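Local structure of allergen Bos d 2 (Bos taurus, 4WFV) at residues G139-N142 / E143-E146; E129-Q132 / Q133-E137. The protein probably carries pheromones as a secreted lipocalin, and is a major allergen of cow dander. All coordinates share one frame; numbering follows the deposited sequence. Where two conformers were deposited one is given.

Both contacts are local and lie in series along the chain, with contact 2 ahead of contact 1. Contact 2 holds successive turns of helix 125-137, and contact 1 is the short turn between that helix and strand 146-147. Contact 2 is partly buried: Tyr131 and Asn135 are packed against the barrel, and regular helical bonds carry the backbone. Contact 1 is a surface contact with no buried residue among those that touch; two backbone bonds close the turn, while its asparagines bond outward to the helix and to Ala23. Asn142 joins the two contacts, since its OD1 meets ND2 of Asn135 at 2.8 Å and its own ND2 bonds to O of Gln132.

Contact 1: G139-N142 / E143-E146; sequences GVPN and ENIE
The turn that leads from helix 125-137 to strand 146-147 is closed by Pro141 and Asn142 with Asn144 and Ile145. Asn144 N donates to O of Pro141 at 3.0 Å. Ile145 N donates to O of Asn142 at 3.2 Å. Both link residue i to i+3, as in a 3-10 turn, and both donors sit well above the carbonyl planes. Upstream, Gly139 has a positive phi (69°) and is the C-prime residue of a Schellman motif that ends the helix. The chain then crosses to the last strand, which pairs with strand 17-23 of the lipocalin barrel. Asn142 and Ile145 lie side by side and point the same way. CD1 of Ile145 ends 3.5 Å from OD1 of Asn142, the oxygen held by Asn135. On the other flank Pro141 CG rests 3.7 Å from ND2 of Asn144, whose N-H goes to O of Ala23. A water accepts from Asn142 N at 2.9 Å. In the conformer given, Glu143 bends back at chi2 (85°) toward Pro141 and this water, but a second conformer makes the link to its OE1 doubtful.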
loop_
_atom_site.group_PDB
_atom_site.type_symbol
_atom_site.label_atom_id
_atom_site.label_comp_id
_atom_site.label_asym_id
_atom_site.label_seq_id
_atom_site.Cartn_x
_atom_site.Cartn_y
_atom_site.Cartn_z
ATOM N N GLY A 139 7.766 12.744 -3.957
ATOM C CA GLY A 139 6.794 13.754 -4.323
ATOM C C GLY A 139 5.380 13.462 -3.851
ATOM O O GLY A 139 4.405 13.942 -4.429
ATOM N N VAL A 140 5.265 12.682 -2.781
ATOM C CA VAL A 140 3.965 12.420 -2.176
ATOM C C VAL A 140 3.802 13.322 -0.950
ATOM O O VAL A 140 4.609 13.272 -0.024
ATOM C CB VAL A 140 3.842 10.945 -1.790
ATOM C CG1 VAL A 140 2.529 10.686 -1.041
ATOM C CG2 VAL A 140 3.931 10.085 -3.053
ATOM N N PRO A 141 2.786 14.196 -0.969
ATOM C CA PRO A 141 2.675 15.206 0.091
ATOM C C PRO A 141 2.204 14.658 1.434
ATOM O O PRO A 141 1.162 14.006 1.527
ATOM C CB PRO A 141 1.653 16.198 -0.475
ATOM C CG PRO A 141 0.837 15.394 -1.425
ATOM C CD PRO A 141 1.754 14.360 -2.009
ATOM N N ASN A 142 2.969 14.943 2.479
ATOM C CA ASN A 142 2.603 14.471 3.805
ATOM C C ASN A 142 1.333 15.129 4.335
ATOM O O ASN A 142 0.669 14.593 5.219
ATOM C CB ASN A 142 3.786 14.608 4.759
ATOM C CG ASN A 142 4.838 13.568 4.485
ATOM O OD1 ASN A 142 4.536 12.380 4.432
ATOM N ND2 ASN A 142 6.069 13.999 4.266
ATOM N N GLU A 143 0.982 16.276 3.769
ATOM C CA GLU A 143 -0.250 16.964 4.116
ATOM C C GLU A 143 -1.472 16.117 3.773
ATOM O O GLU A 143 -2.554 16.322 4.311
ATOM C CB GLU A 143 -0.317 18.310 3.385
ATOM C CG GLU A 143 0.734 19.326 3.839
ATOM C CD GLU A 143 2.092 19.178 3.146
ATOM O OE1 GLU A 143 2.300 18.226 2.361
ATOM O OE2 GLU A 143 2.958 20.045 3.389
ATOM N N ASN A 144 -1.289 15.174 2.852
ATOM C CA ASN A 144 -2.392 14.319 2.419
ATOM C C ASN A 144 -2.402 12.930 3.058
ATOM O O ASN A 144 -3.099 12.033 2.588
ATOM C CB ASN A 144 -2.424 14.195 0.895
ATOM C CG ASN A 144 -2.929 15.461 0.217
ATOM O OD1 ASN A 144 -3.412 16.382 0.881
ATOM N ND2 ASN A 144 -2.827 15.508 -1.107
ATOM N N ILE A 145 -1.661 12.753 4.144
ATOM C CA ILE A 145 -1.697 11.474 4.839
ATOM C C ILE A 145 -3.084 11.245 5.443
ATOM O O ILE A 145 -3.689 12.162 6.014
ATOM C CB ILE A 145 -0.641 11.391 5.958
ATOM C CG1 ILE A 145 0.763 11.276 5.372
ATOM C CG2 ILE A 145 -0.926 10.191 6.861
ATOM C CD1 ILE A 145 1.882 11.384 6.416
ATOM N N GLU A 146 -3.581 10.018 5.281
ATOM C CA GLU A 146 -4.836 9.552 5.876
ATOM C C GLU A 146 -4.478 8.419 6.828
ATOM O O GLU A 146 -3.666 7.560 6.486
ATOM C CB GLU A 146 -5.777 9.005 4.783
ATOM C CG GLU A 146 -6.321 10.042 3.793
ATOM C CD GLU A 146 -7.563 10.750 4.313
ATOM O OE1 GLU A 146 -8.481 10.068 4.814
ATOM O OE2 GLU A 146 -7.633 11.995 4.213
HETATM O O HOH W 1 5.191 16.832 2.347
#

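Contact 2: E129-Q132 / Q133-E137; sequences EKYQ and QLNSE
Glu129 to Gln132 and Gln133 to Glu137 are neighbouring turns of one helix, joined first by backbone bonds. Gln133 N donates to O of Glu129, Asn135 N to O of Tyr131 and Ser136 N to O of Gln132. Leu134 N donates to O of Lys130 at 2.9 Å. These i to i+4 bonds are fairly straight. Ser136 OG also lies 3.3 Å from O of Gln132, a weak bond at most.

The polar-aromatic contact is between Tyr131 and Asn135. The amide of Asn135 stands over one face of the ring, with its plane turned 75° from the ring plane. ND2 of Asn135 is 3.4 Å above the plane of the Tyr131 ring, offset toward the rim, and comes closest to CE2 at 3.5 Å. OD1 lies on the same face, toward the CE1 edge, 3.6 Å from CE1. With chi1 at 179° the ring of Tyr131 swings away from its backbone N, beneath the Asn135 amide and onto Ala22, Met97 and Val99. This is the helix that packs against the outside of the lipocalin beta-barrel, here over strands 17-23, 85-93 and 97-105. Tyr131 OH and Asn135 OD1 both bond to Thr114 OG1, and Asn135 ND2 is taken by Asn142. The amide is thus held at both ends and its rotation is fixed.

Leu134 packs over the backbone of the preceding turn, with CG 3.2 Å from O of Lys130. Its apolar contacts are with Ile91 and Val99 of the barrel, and it also touches His92. Lys130 extends toward the start of the helix, where NZ forms a salt bridge with Glu126.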
loop_
_atom_site.group_PDB
_atom_site.type_symbol
_atom_site.label_atom_id
_atom_site.label_comp_id
_atom_site.label_asym_id
_atom_site.label_seq_id
_atom_site.Cartn_x
_atom_site.Cartn_y
_atom_site.Cartn_z
ATOM N N GLU A 129 8.442 8.843 11.000
ATOM C CA GLU A 129 9.482 9.687 10.410
ATOM C C GLU A 129 10.002 9.054 9.122
ATOM O O GLU A 129 10.140 9.737 8.101
ATOM C CB GLU A 129 10.621 9.909 11.415
ATOM C CG GLU A 129 11.623 11.001 11.016
ATOM C CD GLU A 129 12.734 10.537 10.094
ATOM O OE1 GLU A 129 12.972 9.326 9.935
ATOM O OE2 GLU A 129 13.409 11.425 9.521
ATOM N N LYS A 130 10.288 7.756 9.154
ATOM C CA LYS A 130 10.740 7.047 7.955
ATOM C C LYS A 130 9.688 7.107 6.849
ATOM O O LYS A 130 10.017 7.377 5.683
ATOM C CB LYS A 130 11.067 5.591 8.288
ATOM C CG LYS A 130 12.352 5.401 9.075
ATOM C CD LYS A 130 12.509 3.954 9.529
ATOM C CE LYS A 130 13.769 3.776 10.368
ATOM N NZ LYS A 130 13.752 2.515 11.154
ATOM N N TYR A 131 8.430 6.845 7.204
ATOM C CA TYR A 131 7.349 6.899 6.224
ATOM C C TYR A 131 7.257 8.279 5.554
ATOM O O TYR A 131 7.164 8.381 4.336
ATOM C CB TYR A 131 6.026 6.520 6.901
ATOM C CG TYR A 131 4.839 6.568 5.983
ATOM C CD1 TYR A 131 4.775 5.766 4.850
ATOM C CD2 TYR A 131 3.781 7.418 6.248
ATOM C CE1 TYR A 131 3.680 5.817 4.003
ATOM C CE2 TYR A 131 2.690 7.478 5.409
ATOM C CZ TYR A 131 2.648 6.685 4.287
ATOM O OH TYR A 131 1.547 6.746 3.453
ATOM N N GLN A 132 7.287 9.331 6.360
ATOM C CA GLN A 132 7.181 10.688 5.831
ATOM C C GLN A 132 8.382 11.088 4.978
ATOM O O GLN A 132 8.217 11.768 3.974
ATOM C CB GLN A 132 6.917 11.685 6.961
ATOM C CG GLN A 132 5.544 11.463 7.598
ATOM C CD GLN A 132 5.086 12.585 8.496
ATOM O OE1 GLN A 132 5.832 13.517 8.786
ATOM N NE2 GLN A 132 3.845 12.491 8.960
ATOM N N GLN A 133 9.573 10.621 5.339
ATOM C CA GLN A 133 10.747 10.873 4.517
ATOM C C GLN A 133 10.639 10.157 3.168
ATOM O O GLN A 133 10.965 10.725 2.116
ATOM C CB GLN A 133 12.015 10.445 5.257
ATOM C CG GLN A 133 13.290 10.725 4.478
ATOM C CD GLN A 133 13.521 12.206 4.256
ATOM O OE1 GLN A 133 13.171 13.037 5.098
ATOM N NE2 GLN A 133 14.104 12.548 3.113
ATOM N N LEU A 134 10.170 8.912 3.186
ATOM C CA LEU A 134 9.983 8.171 1.939
ATOM C C LEU A 134 8.956 8.860 1.039
ATOM O O LEU A 134 9.120 8.920 -0.185
ATOM C CB LEU A 134 9.553 6.731 2.221
ATOM C CG LEU A 134 10.606 5.842 2.884
ATOM C CD1 LEU A 134 9.933 4.632 3.523
ATOM C CD2 LEU A 134 11.684 5.424 1.900
ATOM N N ASN A 135 7.898 9.381 1.643
ATOM C CA ASN A 135 6.904 10.141 0.893
ATOM C C ASN A 135 7.543 11.325 0.180
ATOM O O ASN A 135 7.352 11.530 -1.021
ATOM C CB ASN A 135 5.796 10.645 1.817
ATOM C CG ASN A 135 4.869 9.540 2.290
ATOM O OD1 ASN A 135 4.891 8.432 1.763
ATOM N ND2 ASN A 135 4.054 9.844 3.291
ATOM N N SER A 136 8.296 12.118 0.930
ATOM C CA SER A 136 8.848 13.350 0.374
ATOM C C SER A 136 9.844 13.065 -0.744
ATOM O O SER A 136 9.903 13.795 -1.724
ATOM C CB SER A 136 9.482 14.183 1.485
ATOM O OG SER A 136 8.482 14.623 2.379
ATOM N N GLU A 137 10.602 11.989 -0.602
ATOM C CA GLU A 137 11.553 11.575 -1.637
ATOM C C GLU A 137 10.868 11.280 -2.968
ATOM O O GLU A 137 11.505 11.298 -4.026
ATOM C CB GLU A 137 12.319 10.329 -1.183
ATOM C CG GLU A 137 13.285 10.581 -0.039
ATOM C CD GLU A 137 13.887 9.299 0.517
ATOM O OE1 GLU A 137 13.451 8.190 0.125
ATOM O OE2 GLU A 137 14.801 9.402 1.360
#